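Local coordinates for protein glutathione S-transferase (Sulfitobacter, PDB 4GF0) that probably conjugates glutathione to electrophilic substrates as a dimeric glutathione S-transferase homologue, and binds glutathione, at residues A18-E23 / D73-I78; L46-N49 / P55-R58. One frame throughout, in Å; residues are numbered along the deposited sequence.

Contact 1. Residues A18-E23 / D73-I78; sequences AIAIEE and DYVAAI
Val75 is the wedge here: its two methyls divide the work, one reaching the backbone and methyl of Ala20, the other the side chain of Ile21. The chains come closest at Ile21 and Val75, whose CA atoms lie 6.4 Å apart, near enough that small aliphatic groups bridge the two helices.

The contact is wholly apolar on the side-chain level. Val75 has CG1 anti to its backbone N (chi1 171°), which leaves CG2 on the N side of the residue, and the fork opens onto helix 14-23. CG2 meets Ile21 CG1 at 3.8 Å, the methylene at the root of the isoleucine's longer branch, and the two side chains cross at about a right angle. The other prong, Val75 CG1, is 4.3 Å from Ala20 CB.

A second kind of touch involves the main chain. Val75 CG1 also sits 3.8 Å from Ala20 O, a van der Waals approach of methyl to carbonyl; the small side chain of Ala20 probably lets the valine come this close to the main chain. No hydrogen bond or salt bridge joins the two segments. Charged groups nearby pair with other partners: Glu22 with Lys205, Glu23 with Arg196, and Asp73 with Arg96 of its own subunit.

All three touching residues are buried. Helix 14-23 is covered by strand 28-32, where Ile21 leans on Tyr28, and by helices 162-170 and 197-204, while helix 68-78 faces the second subunit, where Tyr74 packs on Ala93 of that chain.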
ATOM      1  N   ALA A  18      -2.007   3.856  15.311  1.00 10.90           N
ATOM      2  CA  ALA A  18      -2.335   4.264  16.676  1.00 10.43           C
ATOM      3  C   ALA A  18      -3.253   5.485  16.676  1.00 10.38           C
ATOM      4  O   ALA A  18      -4.234   5.548  17.426  1.00 12.29           O
ATOM      5  CB  ALA A  18      -1.072   4.548  17.459  1.00 11.49           C
ATOM      6  N   ILE A  19      -2.944   6.441  15.816  1.00 12.83           N
ATOM      7  CA  ILE A  19      -3.769   7.638  15.700  1.00 12.52           C
ATOM      8  C   ILE A  19      -5.201   7.265  15.322  1.00 12.85           C
ATOM      9  O   ILE A  19      -6.153   7.785  15.902  1.00 11.82           O
ATOM     10  CB  ILE A  19      -3.177   8.603  14.683  1.00 11.83           C
ATOM     11  CG1 ILE A  19      -1.882   9.177  15.260  1.00 12.28           C
ATOM     12  CG2 ILE A  19      -4.162   9.751  14.373  1.00 13.63           C
ATOM     13  CD1 ILE A  19      -1.026   9.952  14.230  1.00 13.64           C
ATOM     14  N   ALA A  20      -5.356   6.355  14.364  1.00 11.21           N
ATOM     15  CA  ALA A  20      -6.689   5.930  13.959  1.00 13.80           C
ATOM     16  C   ALA A  20      -7.440   5.233  15.087  1.00 11.16           C
ATOM     17  O   ALA A  20      -8.646   5.442  15.254  1.00 10.90           O
ATOM     18  CB  ALA A  20      -6.623   5.035  12.728  1.00  9.22           C
ATOM     19  N   ILE A  21      -6.735   4.408  15.859  1.00  9.38           N
ATOM     20  CA  ILE A  21      -7.375   3.710  16.964  1.00  9.50           C
ATOM     21  C   ILE A  21      -7.846   4.720  18.005  1.00 12.78           C
ATOM     22  O   ILE A  21      -8.928   4.577  18.576  1.00 13.73           O
ATOM     23  CB  ILE A  21      -6.444   2.670  17.613  1.00 10.57           C
ATOM     24  CG1 ILE A  21      -6.097   1.593  16.583  1.00 10.73           C
ATOM     25  CG2 ILE A  21      -7.169   1.998  18.778  1.00 12.51           C
ATOM     26  CD1 ILE A  21      -5.014   0.610  17.029  1.00 14.62           C
ATOM     27  N   GLU A  22      -7.038   5.753  18.242  1.00 11.77           N
ATOM     28  CA  GLU A  22      -7.448   6.820  19.150  1.00 13.87           C
ATOM     29  C   GLU A  22      -8.684   7.557  18.634  1.00 13.72           C
ATOM     30  O   GLU A  22      -9.592   7.881  19.409  1.00 14.40           O
ATOM     31  CB  GLU A  22      -6.307   7.823  19.371  1.00 15.01           C
ATOM     32  CG  GLU A  22      -5.037   7.223  19.961  1.00 15.34           C
ATOM     33  CD  GLU A  22      -5.112   6.997  21.458  1.00 24.29           C
ATOM     34  OE1 GLU A  22      -6.149   7.334  22.078  1.00 25.94           O
ATOM     35  OE2 GLU A  22      -4.119   6.486  22.027  1.00 21.74           O
ATOM     36  N   GLU A  23      -8.722   7.829  17.333  1.00 12.68           N
ATOM     37  CA  GLU A  23      -9.870   8.511  16.737  1.00 11.81           C
ATOM     38  C   GLU A  23     -11.118   7.654  16.903  1.00 16.06           C
ATOM     39  O   GLU A  23     -12.215   8.176  17.080  1.00 16.41           O
ATOM     40  CB  GLU A  23      -9.643   8.788  15.245  1.00 14.43           C
ATOM     41  CG  GLU A  23      -8.639   9.874  14.932  1.00 14.32           C
ATOM     42  CD  GLU A  23      -9.204  11.273  15.160  1.00 16.38           C
ATOM     43  OE1 GLU A  23     -10.444  11.448  15.066  1.00 17.16           O
ATOM     44  OE2 GLU A  23      -8.407  12.204  15.429  1.00 17.22           O
ATOM     45  N   ASP A  73      -7.978   0.596   7.317  1.00  7.57           N
ATOM     46  CA  ASP A  73      -9.321   0.186   6.897  1.00  8.28           C
ATOM     47  C   ASP A  73      -9.963  -0.768   7.906  1.00 10.74           C
ATOM     48  O   ASP A  73     -11.171  -0.731   8.119  1.00  9.23           O
ATOM     49  CB  ASP A  73      -9.307  -0.424   5.480  1.00 11.80           C
ATOM     50  CG  ASP A  73      -9.934   0.498   4.448  1.00 16.28           C
ATOM     51  OD1 ASP A  73     -11.045   1.015   4.709  1.00 14.87           O
ATOM     52  OD2 ASP A  73      -9.315   0.727   3.383  1.00 17.46           O
ATOM     53  N   TYR A  74      -9.159  -1.616   8.541  1.00  8.02           N
ATOM     54  CA  TYR A  74      -9.695  -2.508   9.568  1.00 10.08           C
ATOM     55  C   TYR A  74     -10.266  -1.731  10.764  1.00  9.65           C
ATOM     56  O   TYR A  74     -11.381  -2.005  11.238  1.00  9.11           O
ATOM     57  CB  TYR A  74      -8.639  -3.531  10.034  1.00  9.45           C
ATOM     58  CG  TYR A  74      -9.223  -4.454  11.075  1.00  9.04           C
ATOM     59  CD1 TYR A  74     -10.012  -5.525  10.703  1.00  8.76           C
ATOM     60  CD2 TYR A  74      -9.010  -4.233  12.428  1.00 11.30           C
ATOM     61  CE1 TYR A  74     -10.582  -6.366  11.655  1.00 11.93           C
ATOM     62  CE2 TYR A  74      -9.590  -5.063  13.388  1.00 11.87           C
ATOM     63  CZ  TYR A  74     -10.359  -6.123  12.992  1.00 13.25           C
ATOM     64  OH  TYR A  74     -10.945  -6.945  13.931  1.00 12.46           O
ATOM     65  N   VAL A  75      -9.509  -0.754  11.248  1.00  9.62           N
ATOM     66  CA  VAL A  75      -9.969   0.075  12.358  1.00  9.43           C
ATOM     67  C   VAL A  75     -11.283   0.767  12.025  1.00  8.48           C
ATOM     68  O   VAL A  75     -12.207   0.801  12.836  1.00 11.33           O
ATOM     69  CB  VAL A  75      -8.908   1.097  12.775  1.00 10.41           C
ATOM     70  CG1 VAL A  75      -9.511   2.087  13.801  1.00 10.67           C
ATOM     71  CG2 VAL A  75      -7.729   0.353  13.383  1.00 13.69           C
ATOM     72  N   ALA A  76     -11.375   1.301  10.814  1.00  9.78           N
ATOM     73  CA  ALA A  76     -12.609   1.947  10.390  1.00 10.19           C
ATOM     74  C   ALA A  76     -13.765   0.956  10.365  1.00 11.96           C
ATOM     75  O   ALA A  76     -14.895   1.291  10.745  1.00 11.19           O
ATOM     76  CB  ALA A  76     -12.413   2.583   9.016  1.00 10.84           C
ATOM     77  N   ALA A  77     -13.472  -0.275   9.951  1.00 12.18           N
ATOM     78  CA  ALA A  77     -14.507  -1.294   9.785  1.00 10.88           C
ATOM     79  C   ALA A  77     -15.066  -1.731  11.134  1.00 12.74           C
ATOM     80  O   ALA A  77     -16.249  -2.060  11.245  1.00 15.91           O
ATOM     81  CB  ALA A  77     -13.948  -2.503   9.038  1.00 10.99           C
ATOM     82  N   ILE A  78     -14.216  -1.747  12.159  1.00 10.73           N
ATOM     83  CA  ILE A  78     -14.680  -2.132  13.502  1.00  9.26           C
ATOM     84  C   ILE A  78     -15.162  -0.963  14.357  1.00 14.21           C
ATOM     85  O   ILE A  78     -15.684  -1.158  15.454  1.00 15.15           O
ATOM     86  CB  ILE A  78     -13.626  -2.946  14.284  1.00 14.34           C
ATOM     87  CG1 ILE A  78     -12.351  -2.119  14.486  1.00 16.34           C
ATOM     88  CG2 ILE A  78     -13.347  -4.274  13.565  1.00 18.71           C
ATOM     89  CD1 ILE A  78     -11.338  -2.742  15.438  1.00 21.18           C
TER

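Contact 2. Residues L46-N49 / P55-R58; sequences LAIN and PALR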
ATOM      1  N   LEU A  46       9.820 -11.842  14.255  1.00 22.28           N
ATOM      2  CA  LEU A  46       9.529 -12.463  12.962  1.00 23.24           C
ATOM      3  C   LEU A  46       8.414 -13.507  13.054  1.00 20.45           C
ATOM      4  O   LEU A  46       7.727 -13.765  12.065  1.00 22.35           O
ATOM      5  CB  LEU A  46      10.785 -13.073  12.328  1.00 22.31           C
ATOM      6  CG  LEU A  46      11.877 -12.106  11.845  1.00 23.77           C
ATOM      7  CD1 LEU A  46      13.077 -12.871  11.301  1.00 27.96           C
ATOM      8  CD2 LEU A  46      11.340 -11.158  10.788  1.00 19.63           C
ATOM      9  N   ALA A  47       8.231 -14.103  14.235  1.00 22.16           N
ATOM     10  CA  ALA A  47       7.131 -15.039  14.461  1.00 25.89           C
ATOM     11  C   ALA A  47       5.799 -14.293  14.461  1.00 27.36           C
ATOM     12  O   ALA A  47       4.741 -14.877  14.224  1.00 26.98           O
ATOM     13  CB  ALA A  47       7.319 -15.799  15.776  1.00 26.73           C
ATOM     14  N   ILE A  48       5.854 -12.992  14.723  1.00 20.71           N
ATOM     15  CA  ILE A  48       4.653 -12.169  14.696  1.00 20.27           C
ATOM     16  C   ILE A  48       4.441 -11.618  13.295  1.00 20.02           C
ATOM     17  O   ILE A  48       3.372 -11.772  12.714  1.00 20.24           O
ATOM     18  CB  ILE A  48       4.739 -11.021  15.722  1.00 19.72           C
ATOM     19  CG1 ILE A  48       4.776 -11.611  17.137  1.00 22.75           C
ATOM     20  CG2 ILE A  48       3.558 -10.053  15.564  1.00 22.30           C
ATOM     21  CD1 ILE A  48       4.988 -10.588  18.233  1.00 30.17           C
ATOM     22  N   ASN A  49       5.471 -10.978  12.753  1.00 16.96           N
ATOM     23  CA  ASN A  49       5.436 -10.494  11.380  1.00 15.06           C
ATOM     24  C   ASN A  49       6.687 -10.923  10.634  1.00 16.97           C
ATOM     25  O   ASN A  49       7.754 -10.328  10.816  1.00 20.34           O
ATOM     26  CB  ASN A  49       5.310  -8.971  11.327  1.00 16.13           C
ATOM     27  CG  ASN A  49       5.263  -8.451   9.898  1.00 19.14           C
ATOM     28  OD1 ASN A  49       5.105  -9.233   8.950  1.00 17.27           O
ATOM     29  ND2 ASN A  49       5.378  -7.132   9.735  1.00 15.08           N
ATOM     30  N   PRO A  55       3.827  -1.401  11.225  1.00 11.99           N
ATOM     31  CA  PRO A  55       2.979  -1.985  12.272  1.00 10.39           C
ATOM     32  C   PRO A  55       2.598  -3.441  12.054  1.00 10.55           C
ATOM     33  O   PRO A  55       2.623  -3.946  10.926  1.00 14.41           O
ATOM     34  CB  PRO A  55       1.710  -1.139  12.181  1.00 12.97           C
ATOM     35  CG  PRO A  55       1.627  -0.803  10.694  1.00 12.61           C
ATOM     36  CD  PRO A  55       3.054  -0.532  10.316  1.00 13.87           C
ATOM     37  N   ALA A  56       2.216  -4.095  13.149  1.00 11.97           N
ATOM     38  CA  ALA A  56       1.440  -5.324  13.075  1.00 11.98           C
ATOM     39  C   ALA A  56       0.358  -5.163  14.123  1.00 12.47           C
ATOM     40  O   ALA A  56       0.559  -4.493  15.142  1.00 11.86           O
ATOM     41  CB  ALA A  56       2.313  -6.553  13.369  1.00 12.60           C
ATOM     42  N   LEU A  57      -0.792  -5.772  13.879  1.00 10.81           N
ATOM     43  CA  LEU A  57      -1.907  -5.657  14.809  1.00 11.37           C
ATOM     44  C   LEU A  57      -2.380  -7.042  15.192  1.00 12.07           C
ATOM     45  O   LEU A  57      -2.659  -7.869  14.322  1.00 16.67           O
ATOM     46  CB  LEU A  57      -3.055  -4.888  14.146  1.00 13.62           C
ATOM     47  CG  LEU A  57      -4.232  -4.489  15.041  1.00 14.04           C
ATOM     48  CD1 LEU A  57      -3.809  -3.358  16.002  1.00 12.48           C
ATOM     49  CD2 LEU A  57      -5.414  -4.066  14.164  1.00 14.07           C
ATOM     50  N   ARG A  58      -2.475  -7.304  16.494  1.00 14.03           N
ATOM     51  CA  ARG A  58      -3.014  -8.571  16.939  1.00 12.82           C
ATOM     52  C   ARG A  58      -4.471  -8.379  17.320  1.00 15.13           C
ATOM     53  O   ARG A  58      -4.806  -7.528  18.156  1.00 16.64           O
ATOM     54  CB  ARG A  58      -2.237  -9.114  18.144  1.00 14.30           C
ATOM     55  CG  ARG A  58      -2.799 -10.432  18.660  1.00 16.78           C
ATOM     56  CD  ARG A  58      -2.129 -10.875  19.957  1.00 28.48           C
ATOM     57  NE  ARG A  58      -0.687 -10.999  19.781  1.00 36.75           N
ATOM     58  CZ  ARG A  58      -0.092 -12.035  19.196  1.00 47.31           C
ATOM     59  NH1 ARG A  58      -0.817 -13.046  18.728  1.00 51.58           N
ATOM     60  NH2 ARG A  58       1.231 -12.059  19.075  1.00 39.84           N
TER
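Ile48 sets CG1 beside its backbone N (chi1 -65°), directing the longer branch at Arg58 and leaving CG2 to face Ala56. Arg58 meets it halfway: its chain starts extended and then bends at chi3 (-57°), bringing the guanidinium back to the isoleucine. Arg58 NH2 comes within 4.1 Å of both Ile48 CG1 and Ile48 CD1, the two side chains crossing at about a right angle. The same nitrogen hydrogen-bonds to Tyr7 OH on the adjacent strand, which helps hold the group there.

Further along, Ala56 CB fits against two neighbours, 4.3 Å from Ile48 CG2 and 4.4 Å from Asn49 CB. Asn49 turns its amide back into its own loop, where ND2 donates to Arg53 O and OD1 accepts from Lys51 N. Those two bonds fix the amide and brace the turn that leads to Pro55.

Pro55 follows a cis peptide bond and touches the bound glutathione, its CB directed away from the 46-49 loop. This cis-proline entering strand 56-58 is the hallmark of the thioredoxin-like fold, and in glutathione transferases it shapes the glutathione site.

In the fold
Contact 2 is nested inside the chain loop that contact 1 closes: helix 14-23 comes first, then 46-49, strand 56-58 and finally helix 68-78, all within the thioredoxin-like N-terminal domain. Their centres are 17 Å apart, on opposite faces of strand 56-58, and Leu57 joins them. While Ala56 faces the 46-49 loop, Leu57 points the other way, its CD2 4.0 Å from Tyr74 CD2 and its CD1 4.3 Å from Ile21 CD1. Pro55 likewise touches both helices, on Val17 and Leu71. Thus the helix pair packs on one face of strand 56-58 and the 46-49 loop on the other, with the glutathione pocket at the start of the strand, beside Pro55.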